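Local coordinates for protein thiosulfate sulfurtransferase (PDB 1YT8) that probably transfers sulfur from thiosulfate to cyanide, as a sulfurtransferase built from repeated rhodanese-like domains, at residues H279-Y284 and G346-V351. Sequence-based numbering, arbitrary orientation.
Sequences HDRTTY and GWQVAV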
ATOM      1  N   HIS A 279       5.442   6.543 -25.100  1.00 27.94           N
ATOM      2  CA  HIS A 279       5.008   5.172 -24.861  1.00 28.41           C
ATOM      3  C   HIS A 279       6.088   4.201 -24.404  1.00 26.06           C
ATOM      4  O   HIS A 279       5.796   3.040 -24.129  1.00 27.36           O
ATOM      5  CB  HIS A 279       4.330   4.626 -26.121  1.00 31.15           C
ATOM      6  CG  HIS A 279       3.227   5.498 -26.639  1.00 34.81           C
ATOM      7  ND1 HIS A 279       2.133   5.847 -25.876  1.00 36.92           N
ATOM      8  CD2 HIS A 279       3.048   6.089 -27.845  1.00 36.96           C
ATOM      9  CE1 HIS A 279       1.328   6.616 -26.590  1.00 37.04           C
ATOM     10  NE2 HIS A 279       1.861   6.777 -27.788  1.00 38.46           N
ATOM     11  N   ASP A 280       7.329   4.662 -24.324  1.00 24.15           N
ATOM     12  CA  ASP A 280       8.419   3.799 -23.885  1.00 22.95           C
ATOM     13  C   ASP A 280       8.618   3.905 -22.372  1.00 20.71           C
ATOM     14  O   ASP A 280       9.458   3.213 -21.803  1.00 20.61           O
ATOM     15  CB  ASP A 280       9.716   4.181 -24.605  1.00 25.06           C
ATOM     16  CG  ASP A 280      10.162   5.595 -24.288  1.00 27.58           C
ATOM     17  OD1 ASP A 280       9.319   6.514 -24.365  1.00 29.75           O
ATOM     18  OD2 ASP A 280      11.356   5.792 -23.972  1.00 31.27           O
ATOM     19  N   ARG A 281       7.843   4.770 -21.722  1.00 19.64           N
ATOM     20  CA  ARG A 281       7.961   4.953 -20.277  1.00 16.82           C
ATOM     21  C   ARG A 281       6.624   4.868 -19.551  1.00 15.90           C
ATOM     22  O   ARG A 281       5.566   5.130 -20.125  1.00 17.47           O
ATOM     23  CB  ARG A 281       8.607   6.310 -19.948  1.00 18.08           C
ATOM     24  CG  ARG A 281      10.075   6.461 -20.351  1.00 17.42           C
ATOM     25  CD  ARG A 281      10.971   5.442 -19.660  1.00 18.24           C
ATOM     26  NE  ARG A 281      10.970   5.556 -18.201  1.00 13.23           N
ATOM     27  CZ  ARG A 281      11.510   6.560 -17.517  1.00 16.43           C
ATOM     28  NH1 ARG A 281      12.103   7.565 -18.153  1.00 13.73           N
ATOM     29  NH2 ARG A 281      11.469   6.554 -16.189  1.00 13.10           N
ATOM     30  N   THR A 282       6.693   4.491 -18.280  1.00 14.97           N
ATOM     31  CA  THR A 282       5.521   4.396 -17.420  1.00 14.42           C
ATOM     32  C   THR A 282       5.506   5.675 -16.584  1.00 13.77           C
ATOM     33  O   THR A 282       6.486   5.985 -15.915  1.00 15.24           O
ATOM     34  CB  THR A 282       5.620   3.196 -16.454  1.00 15.85           C
ATOM     35  OG1 THR A 282       5.620   1.973 -17.201  1.00 15.08           O
ATOM     36  CG2 THR A 282       4.447   3.200 -15.485  1.00 16.78           C
ATOM     37  N   THR A 283       4.400   6.410 -16.626  1.00 13.35           N
ATOM     38  CA  THR A 283       4.283   7.652 -15.869  1.00 14.41           C
ATOM     39  C   THR A 283       3.058   7.611 -14.963  1.00 15.61           C
ATOM     40  O   THR A 283       1.929   7.552 -15.442  1.00 17.45           O
ATOM     41  CB  THR A 283       4.161   8.870 -16.820  1.00 14.80           C
ATOM     42  OG1 THR A 283       5.318   8.932 -17.663  1.00 14.09           O
ATOM     43  CG2 THR A 283       4.056  10.167 -16.023  1.00 15.63           C
ATOM     44  N   TYR A 284       3.291   7.630 -13.654  1.00 15.59           N
ATOM     45  CA  TYR A 284       2.209   7.603 -12.673  1.00 14.90           C
ATOM     46  C   TYR A 284       1.891   9.032 -12.235  1.00 14.43           C
ATOM     47  O   TYR A 284       2.773   9.740 -11.756  1.00 15.79           O
ATOM     48  CB  TYR A 284       2.628   6.811 -11.426  1.00 14.70           C
ATOM     49  CG  TYR A 284       2.987   5.355 -11.637  1.00 15.10           C
ATOM     50  CD1 TYR A 284       1.999   4.389 -11.838  1.00 15.27           C
ATOM     51  CD2 TYR A 284       4.315   4.933 -11.574  1.00 16.00           C
ATOM     52  CE1 TYR A 284       2.327   3.034 -11.965  1.00 15.50           C
ATOM     53  CE2 TYR A 284       4.653   3.584 -11.700  1.00 16.22           C
ATOM     54  CZ  TYR A 284       3.655   2.643 -11.894  1.00 15.80           C
ATOM     55  OH  TYR A 284       3.990   1.320 -12.019  1.00 13.83           O
ATOM     56  N   GLY A 346      15.640   6.501  -5.124  1.00 13.64           N
ATOM     57  CA  GLY A 346      16.006   6.203  -6.500  1.00 14.66           C
ATOM     58  C   GLY A 346      14.992   6.404  -7.608  1.00 14.28           C
ATOM     59  O   GLY A 346      15.255   6.022  -8.750  1.00 14.14           O
ATOM     60  N   TRP A 347      13.844   6.999  -7.303  1.00 13.35           N
ATOM     61  CA  TRP A 347      12.828   7.205  -8.329  1.00 13.76           C
ATOM     62  C   TRP A 347      13.037   8.466  -9.152  1.00 14.62           C
ATOM     63  O   TRP A 347      13.543   9.475  -8.649  1.00 15.01           O
ATOM     64  CB  TRP A 347      11.428   7.293  -7.708  1.00 14.83           C
ATOM     65  CG  TRP A 347      10.939   6.028  -7.086  1.00 14.91           C
ATOM     66  CD1 TRP A 347      11.043   5.658  -5.773  1.00 15.80           C
ATOM     67  CD2 TRP A 347      10.291   4.947  -7.760  1.00 16.68           C
ATOM     68  NE1 TRP A 347      10.498   4.409  -5.589  1.00 14.77           N
ATOM     69  CE2 TRP A 347      10.031   3.948  -6.794  1.00 15.97           C
ATOM     70  CE3 TRP A 347       9.907   4.722  -9.092  1.00 16.91           C
ATOM     71  CZ2 TRP A 347       9.405   2.739  -7.116  1.00 15.80           C
ATOM     72  CZ3 TRP A 347       9.283   3.518  -9.412  1.00 17.21           C
ATOM     73  CH2 TRP A 347       9.039   2.542  -8.425  1.00 15.35           C
ATOM     74  N   GLN A 348      12.658   8.399 -10.427  1.00 12.20           N
ATOM     75  CA  GLN A 348      12.709   9.578 -11.276  1.00 14.35           C
ATOM     76  C   GLN A 348      11.358  10.186 -10.932  1.00 14.97           C
ATOM     77  O   GLN A 348      10.307   9.584 -11.179  1.00 16.53           O
ATOM     78  CB  GLN A 348      12.764   9.211 -12.759  1.00 15.73           C
ATOM     79  CG  GLN A 348      12.453  10.394 -13.672  1.00 18.66           C
ATOM     80  CD  GLN A 348      12.806  10.134 -15.123  1.00 18.79           C
ATOM     81  OE1 GLN A 348      12.709   9.005 -15.608  1.00 18.71           O
ATOM     82  NE2 GLN A 348      13.204  11.186 -15.829  1.00 21.67           N
ATOM     83  N   VAL A 349      11.381  11.371 -10.342  1.00 14.08           N
ATOM     84  CA  VAL A 349      10.146  12.004  -9.924  1.00 14.81           C
ATOM     85  C   VAL A 349      10.119  13.496 -10.217  1.00 14.81           C
ATOM     86  O   VAL A 349      11.139  14.186 -10.139  1.00 14.91           O
ATOM     87  CB  VAL A 349       9.924  11.771  -8.407  1.00 14.52           C
ATOM     88  CG1 VAL A 349      11.109  12.310  -7.623  1.00 15.11           C
ATOM     89  CG2 VAL A 349       8.624  12.430  -7.949  1.00 14.54           C
ATOM     90  N   ALA A 350       8.933  13.983 -10.554  1.00 14.52           N
ATOM     91  CA  ALA A 350       8.735  15.390 -10.855  1.00 15.39           C
ATOM     92  C   ALA A 350       7.526  15.910 -10.090  1.00 15.14           C
ATOM     93  O   ALA A 350       6.634  15.143  -9.729  1.00 15.89           O
ATOM     94  CB  ALA A 350       8.512  15.569 -12.351  1.00 16.80           C
ATOM     95  N   VAL A 351       7.515  17.213  -9.828  1.00 15.94           N
ATOM     96  CA  VAL A 351       6.392  17.858  -9.159  1.00 16.03           C
ATOM     97  C   VAL A 351       5.740  18.729 -10.234  1.00 17.49           C
ATOM     98  O   VAL A 351       6.434  19.428 -10.978  1.00 19.98           O
ATOM     99  CB  VAL A 351       6.860  18.738  -7.982  1.00 17.81           C
ATOM    100  CG1 VAL A 351       5.702  19.580  -7.466  1.00 16.11           C
ATOM    101  CG2 VAL A 351       7.400  17.851  -6.861  1.00 16.56           C
TER
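Arg281 brings the end of its guanidinium group up to the side-chain carbonyl of Gln348, and both terminal nitrogens close on the single oxygen OE1. The bond from NH2 to OE1 is 2.8 Å long with an N-H...O angle of 151°; its companion from NH1 to OE1, at 3.0 Å, is more bent. OE1 lies almost exactly in the guanidinium plane, and the amide is turned only 22° from that plane, so the two flat groups meet nearly coplanar, with OE1 at the guanidinium edge and the nitrogens tilted somewhat from the carbonyl plane. Gln348 reaches across because CG stands anti to the backbone N (chi1 165°) and the chain beyond runs extended. Glutamine suits its place because its amide offers both an acceptor and a donor: OE1 receives the arginine while NE2 donates to Glu265 OE2. Arginine's several N-H groups serve different acceptors at once: NE forms a salt bridge with Glu23 and NH2 also bonds to Gly322 O, which together should limit rotation of the guanidinium. This surface contact lies near the starts of strands 283-287 and 348-352 in the parallel sheet of a rhodanese-like domain, spanning strand 324-328 between them, with strand 265-267 beyond 348-352 and helix 334-344 packed against Val349.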